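Local structure of ATP-dependent RNA helicase HrpB (Escherichia coli, 6EUD) at residues 19-24 / 45-50; 26-31 / 175-180; 124-129 / 156-161. The protein hydrolyses ATP to ADP and phosphate as a DExH-box RNA helicase of Escherichia coli that binds single-stranded RNA. All blocks are in the same frame, centred on the assembly; numbering follows the deposited sequence.

Overall arrangement
All three contacts lie in the ATP-binding helicase domain. Interactions 2 and 3 share its mixed eight-stranded sheet, where strands 120-125, 154-159, 26-29 and 176-178 follow one another in parallel out to an edge. Their centres lie about 9 Å apart, and the two contacts meet through backbone bonds between strands 26-29 and 154-159. Interaction 1 lies off the sheet, its centre about 15 Å from that of interaction 2 and about 17 Å from that of interaction 3, and touches only interaction 2, through the end of helix 13-20 and the loop after it. Along the chain interactions 1 and 2 alternate segments, whereas both segments of interaction 3 fall between those of interaction 2. The DEFH box and the predicted ATP-binding loop thus come together where Glu127 meets Lys36.

Interaction 1 (19-24 / 45-50); sequences ALDCAP and LAHPGI
His47 and Asp21 meet through a nearly straight hydrogen bond from His47 NE2 to Asp21 OD2, 2.8 Å long with 162° at the hydrogen. The carboxylate and imidazole planes are only 8° apart, so the two groups meet edge-on and nearly coplanar, and Asp21 OD2 uses its syn lone pair. His47 is placed for this by a first torsion that sets CG opposite the backbone N (chi1 -180°), sending the ring across to the carboxylate.

Beside this polar pair, Leu20 CD2 packs against Ile50 CD1 at 3.7 Å. The same Ile50 methyl lies at the edge of the His47 ring and 4.0 Å from Asp21 OD1. Gly49 takes part through its backbone: its N stands 3.4 Å above the plane of the His47 ring, offset toward the rim, and Gly49 CA comes 3.9 Å from Asp21 OD1.

Behind this pair, a type I turn from His47 to Ile50 holds the imidazole and the isoleucine together, while Asp21 is the first residue to leave helical geometry after helix 13-20. Lys154 forms a salt bridge with Asp21 OD1. With His47 on one oxygen and Lys154 on the other, the carboxylate is probably restrained in rotation and favoured in its charged form; it would in turn tend to favour a protonated His47, an effect the lysine would partly offset.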
loop_
_atom_site.group_PDB
_atom_site.type_symbol
_atom_site.label_atom_id
_atom_site.label_comp_id
_atom_site.label_asym_id
_atom_site.label_seq_id
_atom_site.Cartn_x
_atom_site.Cartn_y
_atom_site.Cartn_z
ATOM N N ALA A 19 -28.652 9.955 -22.736
ATOM C CA ALA A 19 -28.137 9.785 -21.376
ATOM C C ALA A 19 -27.228 10.944 -20.978
ATOM O O ALA A 19 -27.208 11.370 -19.818
ATOM C CB ALA A 19 -27.385 8.461 -21.247
ATOM N N LEU A 20 -26.470 11.441 -21.951
ATOM C CA LEU A 20 -25.546 12.541 -21.723
ATOM C C LEU A 20 -26.280 13.769 -21.177
ATOM O O LEU A 20 -25.847 14.379 -20.195
ATOM C CB LEU A 20 -24.808 12.880 -23.024
ATOM C CG LEU A 20 -23.314 13.160 -22.871
ATOM C CD1 LEU A 20 -22.685 12.200 -21.881
ATOM C CD2 LEU A 20 -22.638 13.045 -24.218
ATOM N N ASP A 21 -27.409 14.093 -21.805
ATOM C CA ASP A 21 -28.224 15.244 -21.432
ATOM C C ASP A 21 -29.287 14.882 -20.391
ATOM O O ASP A 21 -30.357 15.488 -20.351
ATOM C CB ASP A 21 -28.905 15.832 -22.676
ATOM C CG ASP A 21 -27.957 15.974 -23.863
ATOM O OD1 ASP A 21 -26.761 16.260 -23.659
ATOM O OD2 ASP A 21 -28.417 15.793 -25.011
ATOM N N CYS A 22 -28.994 13.886 -19.559
ATOM C CA CYS A 22 -29.943 13.398 -18.556
ATOM C C CYS A 22 -29.296 13.212 -17.189
ATOM O O CYS A 22 -29.920 13.470 -16.156
ATOM C CB CYS A 22 -30.562 12.069 -19.005
ATOM S SG CYS A 22 -31.577 11.243 -17.748
ATOM N N ALA A 23 -28.044 12.760 -17.193
ATOM C CA ALA A 23 -27.346 12.431 -15.960
ATOM C C ALA A 23 -26.003 13.161 -15.824
ATOM O O ALA A 23 -25.397 13.569 -16.820
ATOM C CB ALA A 23 -27.143 10.919 -15.875
ATOM N N PRO A 24 -25.544 13.340 -14.575
ATOM C CA PRO A 24 -24.219 13.912 -14.306
ATOM C C PRO A 24 -23.060 12.954 -14.663
ATOM O O PRO A 24 -21.953 13.422 -14.940
ATOM C CB PRO A 24 -24.261 14.195 -12.798
ATOM C CG PRO A 24 -25.280 13.260 -12.262
ATOM C CD PRO A 24 -26.314 13.124 -13.336
ATOM N N LEU A 45 -18.820 17.029 -29.324
ATOM C CA LEU A 45 -18.394 18.414 -29.467
ATOM C C LEU A 45 -19.393 19.189 -30.318
ATOM O O LEU A 45 -19.747 20.323 -30.000
ATOM C CB LEU A 45 -17.001 18.469 -30.093
ATOM C CG LEU A 45 -16.308 19.821 -30.036
ATOM C CD1 LEU A 45 -16.204 20.250 -28.585
ATOM C CD2 LEU A 45 -14.937 19.753 -30.694
ATOM N N ALA A 46 -19.845 18.547 -31.395
ATOM C CA ALA A 46 -20.791 19.127 -32.338
ATOM C C ALA A 46 -22.215 19.093 -31.792
ATOM O O ALA A 46 -23.090 19.808 -32.280
ATOM C CB ALA A 46 -20.714 18.394 -33.663
ATOM N N HIS A 47 -22.437 18.257 -30.779
ATOM C CA HIS A 47 -23.738 18.165 -30.105
ATOM C C HIS A 47 -23.993 19.380 -29.213
ATOM O O HIS A 47 -23.218 19.647 -28.286
ATOM C CB HIS A 47 -23.827 16.882 -29.268
ATOM C CG HIS A 47 -25.134 16.712 -28.552
ATOM N ND1 HIS A 47 -26.338 16.591 -29.214
ATOM C CD2 HIS A 47 -25.425 16.635 -27.231
ATOM C CE1 HIS A 47 -27.313 16.449 -28.333
ATOM N NE2 HIS A 47 -26.786 16.472 -27.123
ATOM N N PRO A 48 -25.097 20.105 -29.481
ATOM C CA PRO A 48 -25.429 21.363 -28.799
ATOM C C PRO A 48 -25.751 21.172 -27.317
ATOM O O PRO A 48 -25.732 22.143 -26.559
ATOM C CB PRO A 48 -26.659 21.861 -29.567
ATOM C CG PRO A 48 -27.280 20.633 -30.108
ATOM C CD PRO A 48 -26.141 19.712 -30.442
ATOM N N GLY A 49 -26.035 19.938 -26.912
ATOM C CA GLY A 49 -26.314 19.639 -25.519
ATOM C C GLY A 49 -25.119 19.875 -24.611
ATOM O O GLY A 49 -25.278 20.261 -23.451
ATOM N N ILE A 50 -23.921 19.639 -25.142
ATOM C CA ILE A 50 -22.681 19.856 -24.399
ATOM C C ILE A 50 -22.245 21.319 -24.517
ATOM O O ILE A 50 -22.227 21.880 -25.616
ATOM C CB ILE A 50 -21.547 18.919 -24.897
ATOM C CG1 ILE A 50 -21.612 17.566 -24.185
ATOM C CG2 ILE A 50 -20.180 19.540 -24.665
ATOM C CD1 ILE A 50 -22.852 16.746 -24.499
#

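Interaction 2 (26-31 / 175-180); sequences VLLSAP and PVVISE
Leu28 and Val177 form the tight side of this contact, with Leu28 CD1 3.8 Å from Val177 CG1 and only 3.2 Å from Val177 O. The methyl gets there because Leu28 CG stands opposite its backbone N (chi1 172°), which brings CD1 against Val177. Leu16 of helix 13-20 packs on Val26 and Val177, covering part of this face. Farther along, Ala30 CB lies 3.6 Å from Ser179 CB.

Four backbone bonds alternate between the strands, whose directions differ by 21°. The shortest runs from Ser179 N to Ser29 O at 2.7 Å; the others join Leu27 N to Pro175 O, Val177 N to Leu27 O and Ser29 N to Val177 O. This parallel pairing adds an edge strand to the first strand of a RecA-like P-loop domain, the strand that runs into the predicted ATP-binding loop at Ala30 and Pro31.

On the face bearing Leu27, Ser29, Val176 and Ile178, the inner strand is buried, and Ser29 OG is held by the carbonyls of Thr161 and Leu162. The edge strand is the open side: Val176 is partly covered, its CG2 4.2 Å from Leu27 CD2, Ile178 is exposed, and beyond the strand end so is Glu180.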
loop_
_atom_site.group_PDB
_atom_site.type_symbol
_atom_site.label_atom_id
_atom_site.label_comp_id
_atom_site.label_asym_id
_atom_site.label_seq_id
_atom_site.Cartn_x
_atom_site.Cartn_y
_atom_site.Cartn_z
ATOM N N VAL A 26 -22.124 9.437 -17.190
ATOM C CA VAL A 26 -22.515 8.437 -18.168
ATOM C C VAL A 26 -21.388 7.433 -18.373
ATOM O O VAL A 26 -20.255 7.815 -18.652
ATOM C CB VAL A 26 -22.873 9.073 -19.512
ATOM C CG1 VAL A 26 -23.117 7.995 -20.549
ATOM C CG2 VAL A 26 -24.098 9.952 -19.363
ATOM N N LEU A 27 -21.701 6.150 -18.227
ATOM C CA LEU A 27 -20.716 5.091 -18.430
ATOM C C LEU A 27 -20.847 4.444 -19.819
ATOM O O LEU A 27 -21.910 3.929 -20.181
ATOM C CB LEU A 27 -20.858 4.039 -17.329
ATOM C CG LEU A 27 -20.092 2.724 -17.510
ATOM C CD1 LEU A 27 -18.592 2.958 -17.719
ATOM C CD2 LEU A 27 -20.336 1.782 -16.334
ATOM N N LEU A 28 -19.771 4.492 -20.604
ATOM C CA LEU A 28 -19.767 3.880 -21.933
ATOM C C LEU A 28 -18.791 2.711 -22.033
ATOM O O LEU A 28 -17.614 2.821 -21.685
ATOM C CB LEU A 28 -19.425 4.904 -23.017
ATOM C CG LEU A 28 -19.205 4.295 -24.412
ATOM C CD1 LEU A 28 -20.514 3.849 -25.080
ATOM C CD2 LEU A 28 -18.431 5.230 -25.306
ATOM N N SER A 29 -19.310 1.594 -22.524
ATOM C CA SER A 29 -18.535 0.390 -22.757
ATOM C C SER A 29 -18.537 0.054 -24.256
ATOM O O SER A 29 -19.589 0.028 -24.895
ATOM C CB SER A 29 -19.106 -0.755 -21.925
ATOM O OG SER A 29 -18.483 -1.977 -22.245
ATOM N N ALA A 30 -17.351 -0.171 -24.812
ATOM C CA ALA A 30 -17.185 -0.434 -26.239
ATOM C C ALA A 30 -15.780 -0.959 -26.517
ATOM O O ALA A 30 -14.822 -0.478 -25.912
ATOM C CB ALA A 30 -17.446 0.829 -27.048
ATOM N N PRO A 31 -15.651 -1.940 -27.434
ATOM C CA PRO A 31 -14.343 -2.472 -27.846
ATOM C C PRO A 31 -13.411 -1.349 -28.290
ATOM O O PRO A 31 -13.886 -0.277 -28.657
ATOM C CB PRO A 31 -14.684 -3.409 -29.016
ATOM C CG PRO A 31 -16.076 -3.012 -29.453
ATOM C CD PRO A 31 -16.756 -2.542 -28.202
ATOM N N PRO A 175 -26.297 6.057 -16.158
ATOM C CA PRO A 175 -26.716 5.308 -17.346
ATOM C C PRO A 175 -25.568 4.527 -17.958
ATOM O O PRO A 175 -24.540 5.113 -18.304
ATOM C CB PRO A 175 -27.194 6.401 -18.305
ATOM C CG PRO A 175 -27.561 7.537 -17.429
ATOM C CD PRO A 175 -26.580 7.494 -16.291
ATOM N N VAL A 176 -25.743 3.218 -18.080
ATOM C CA VAL A 176 -24.754 2.377 -18.739
ATOM C C VAL A 176 -25.105 2.245 -20.218
ATOM O O VAL A 176 -26.215 1.855 -20.576
ATOM C CB VAL A 176 -24.662 0.983 -18.090
ATOM C CG1 VAL A 176 -23.536 0.166 -18.734
ATOM C CG2 VAL A 176 -24.461 1.119 -16.579
ATOM N N VAL A 177 -24.153 2.583 -21.076
ATOM C CA VAL A 177 -24.383 2.577 -22.510
ATOM C C VAL A 177 -23.411 1.619 -23.181
ATOM O O VAL A 177 -22.213 1.862 -23.198
ATOM C CB VAL A 177 -24.233 3.992 -23.093
ATOM C CG1 VAL A 177 -24.244 3.953 -24.606
ATOM C CG2 VAL A 177 -25.338 4.905 -22.563
ATOM N N ILE A 178 -23.929 0.525 -23.729
ATOM C CA ILE A 178 -23.071 -0.555 -24.215
ATOM C C ILE A 178 -22.998 -0.666 -25.735
ATOM O O ILE A 178 -24.006 -0.850 -26.416
ATOM C CB ILE A 178 -23.526 -1.924 -23.671
ATOM C CG1 ILE A 178 -23.484 -1.921 -22.141
ATOM C CG2 ILE A 178 -22.637 -3.025 -24.240
ATOM C CD1 ILE A 178 -23.852 -3.231 -21.494
ATOM N N SER A 179 -21.789 -0.556 -26.257
ATOM C CA SER A 179 -21.526 -0.895 -27.637
ATOM C C SER A 179 -20.766 -2.212 -27.671
ATOM O O SER A 179 -19.731 -2.354 -27.024
ATOM C CB SER A 179 -20.729 0.214 -28.317
ATOM O OG SER A 179 -20.091 -0.242 -29.498
ATOM N N GLU A 180 -21.277 -3.192 -28.401
ATOM C CA GLU A 180 -20.529 -4.432 -28.548
ATOM C C GLU A 180 -20.611 -4.944 -29.971
ATOM O O GLU A 180 -21.599 -4.721 -30.681
ATOM C CB GLU A 180 -21.023 -5.504 -27.566
ATOM C CG GLU A 180 -22.107 -6.435 -28.111
ATOM C CD GLU A 180 -22.539 -7.496 -27.109
ATOM O OE1 GLU A 180 -22.091 -7.440 -25.941
ATOM O OE2 GLU A 180 -23.331 -8.386 -27.490
#

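Interaction 3 (124-129 / 156-161); sequences ILDEFH and LIMSAT
Met158 O receives Phe128 N at 2.9 Å, with the donor in the carbonyl plane and 171° at the hydrogen. The regular parallel pairing precedes it: Leu125 N binds Leu156 O at 2.9 Å and Leu125 O takes Met158 N at 3.0 Å. Glu127 then adopts a left-handed backbone conformation, so the next bond comes from Phe128 as the chain turns into a short 3-10 segment.

That turn lays the Phe128 ring against Ile157, whose CG2 sits over one face in a CH-pi contact, 4.0 Å from the centroid and 29° off the normal; Leu139 of helix 133-145 touches both residues. On the other side of the sheet the extended Met158 chain crosses Ile124 at an angle, bringing Met158 CE within 3.7 Å of Ile124 CG2. Asp126 OD2 lies 3.5 Å from Met158 CB, while Asp126 OD1 is hydrogen-bonded to Ser37. Glu127 forms a salt bridge with Lys36.

His129 CG is tucked between the backbone N and the carbonyl carbon (chi1 58°), which brings His129 CE1 to the Ala160 methyl, 3.4 Å from Ala160 CB. His129 CB also packs on Thr161 CG2 at 3.6 Å, and NE2 is hydrogen-bonded to Thr280 OG1, in the C-terminal helicase domain. With an alanine here, the imidazole would be gone, which would probably leave Thr280 without this partner and the Ala160 methyl without the surface it packs against.

Two parallel strands joined by helix 133-145 thus form a beta-alpha-beta unit that sets the DEFH box, the Walker B motif II, beside Ser-Ala-Thr motif III and the lysine and serine of the predicted P-loop, as is characteristic of the active site of superfamily 2 helicases.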
loop_
_atom_site.group_PDB
_atom_site.type_symbol
_atom_site.label_atom_id
_atom_site.label_comp_id
_atom_site.label_asym_id
_atom_site.label_seq_id
_atom_site.Cartn_x
_atom_site.Cartn_y
_atom_site.Cartn_z
ATOM N N ILE A 124 -14.055 13.445 -20.345
ATOM C CA ILE A 124 -14.063 12.039 -20.729
ATOM C C ILE A 124 -12.832 11.294 -20.205
ATOM O O ILE A 124 -11.697 11.664 -20.514
ATOM C CB ILE A 124 -14.118 11.879 -22.252
ATOM C CG1 ILE A 124 -15.242 12.741 -22.837
ATOM C CG2 ILE A 124 -14.283 10.406 -22.628
ATOM C CD1 ILE A 124 -15.299 12.721 -24.342
ATOM N N LEU A 125 -13.073 10.247 -19.413
ATOM C CA LEU A 125 -12.014 9.401 -18.877
ATOM C C LEU A 125 -11.901 8.122 -19.699
ATOM O O LEU A 125 -12.704 7.198 -19.544
ATOM C CB LEU A 125 -12.276 9.060 -17.410
ATOM C CG LEU A 125 -12.494 10.224 -16.442
ATOM C CD1 LEU A 125 -12.758 9.701 -15.052
ATOM C CD2 LEU A 125 -11.293 11.132 -16.449
ATOM N N ASP A 126 -10.893 8.065 -20.562
ATOM C CA ASP A 126 -10.770 6.965 -21.499
ATOM C C ASP A 126 -9.938 5.816 -20.923
ATOM O O ASP A 126 -9.149 6.019 -20.010
ATOM C CB ASP A 126 -10.170 7.476 -22.815
ATOM C CG ASP A 126 -10.443 6.550 -23.975
ATOM O OD1 ASP A 126 -9.646 6.556 -24.931
ATOM O OD2 ASP A 126 -11.449 5.806 -23.928
ATOM N N GLU A 127 -10.130 4.618 -21.474
ATOM C CA GLU A 127 -9.454 3.402 -21.023
ATOM C C GLU A 127 -9.572 3.233 -19.511
ATOM O O GLU A 127 -8.608 2.888 -18.841
ATOM C CB GLU A 127 -7.985 3.412 -21.452
ATOM C CG GLU A 127 -7.783 3.808 -22.913
ATOM C CD GLU A 127 -8.445 2.846 -23.901
ATOM O OE1 GLU A 127 -8.488 1.628 -23.627
ATOM O OE2 GLU A 127 -8.929 3.311 -24.956
ATOM N N PHE A 128 -10.769 3.468 -18.981
ATOM C CA PHE A 128 -10.971 3.448 -17.534
ATOM C C PHE A 128 -10.774 2.062 -16.905
ATOM O O PHE A 128 -10.466 1.945 -15.722
ATOM C CB PHE A 128 -12.367 3.960 -17.166
ATOM C CG PHE A 128 -12.527 4.212 -15.696
ATOM C CD1 PHE A 128 -13.109 3.263 -14.869
ATOM C CD2 PHE A 128 -12.050 5.389 -15.131
ATOM C CE1 PHE A 128 -13.219 3.486 -13.503
ATOM C CE2 PHE A 128 -12.164 5.617 -13.770
ATOM C CZ PHE A 128 -12.752 4.653 -12.960
ATOM N N HIS A 129 -10.965 1.020 -17.698
ATOM C CA HIS A 129 -10.827 -0.349 -17.228
ATOM C C HIS A 129 -9.413 -0.673 -16.724
ATOM O O HIS A 129 -9.222 -1.666 -16.027
ATOM C CB HIS A 129 -11.186 -1.304 -18.350
ATOM C CG HIS A 129 -10.342 -1.108 -19.561
ATOM N ND1 HIS A 129 -10.646 -0.184 -20.537
ATOM C CD2 HIS A 129 -9.171 -1.678 -19.930
ATOM C CE1 HIS A 129 -9.708 -0.209 -21.467
ATOM N NE2 HIS A 129 -8.804 -1.110 -21.124
ATOM N N LEU A 156 -18.172 11.616 -18.973
ATOM C CA LEU A 156 -18.216 10.362 -19.719
ATOM C C LEU A 156 -17.069 9.405 -19.381
ATOM O O LEU A 156 -15.898 9.679 -19.643
ATOM C CB LEU A 156 -18.208 10.639 -21.219
ATOM C CG LEU A 156 -18.245 9.381 -22.097
ATOM C CD1 LEU A 156 -19.443 8.505 -21.735
ATOM C CD2 LEU A 156 -18.316 9.783 -23.548
ATOM N N ILE A 157 -17.413 8.257 -18.827
ATOM C CA ILE A 157 -16.399 7.269 -18.511
ATOM C C ILE A 157 -16.445 6.146 -19.536
ATOM O O ILE A 157 -17.465 5.467 -19.689
ATOM C CB ILE A 157 -16.586 6.729 -17.087
ATOM C CG1 ILE A 157 -16.564 7.900 -16.108
ATOM C CG2 ILE A 157 -15.507 5.709 -16.742
ATOM C CD1 ILE A 157 -16.843 7.522 -14.689
ATOM N N MET A 158 -15.338 5.975 -20.254
ATOM C CA MET A 158 -15.248 4.976 -21.311
ATOM C C MET A 158 -14.392 3.804 -20.883
ATOM O O MET A 158 -13.222 3.954 -20.525
ATOM C CB MET A 158 -14.662 5.571 -22.587
ATOM C CG MET A 158 -15.502 6.643 -23.268
ATOM S SD MET A 158 -14.672 7.154 -24.783
ATOM C CE MET A 158 -15.795 8.392 -25.388
ATOM N N SER A 159 -14.986 2.626 -20.950
ATOM C CA SER A 159 -14.299 1.397 -20.631
ATOM C C SER A 159 -14.354 0.479 -21.856
ATOM O O SER A 159 -15.332 0.492 -22.611
ATOM C CB SER A 159 -14.945 0.756 -19.410
ATOM O OG SER A 159 -14.360 -0.486 -19.079
ATOM N N ALA A 160 -13.301 -0.305 -22.067
ATOM C CA ALA A 160 -13.269 -1.218 -23.204
ATOM C C ALA A 160 -13.747 -2.625 -22.829
ATOM O O ALA A 160 -13.927 -3.474 -23.705
ATOM C CB ALA A 160 -11.857 -1.274 -23.808
ATOM N N THR A 161 -13.951 -2.874 -21.539
ATOM C CA THR A 161 -14.394 -4.191 -21.090
ATOM C C THR A 161 -15.886 -4.177 -20.897
ATOM O O THR A 161 -16.441 -3.172 -20.455
ATOM C CB THR A 161 -13.751 -4.634 -19.772
ATOM O OG1 THR A 161 -14.318 -3.882 -18.684
ATOM C CG2 THR A 161 -12.221 -4.469 -19.838
#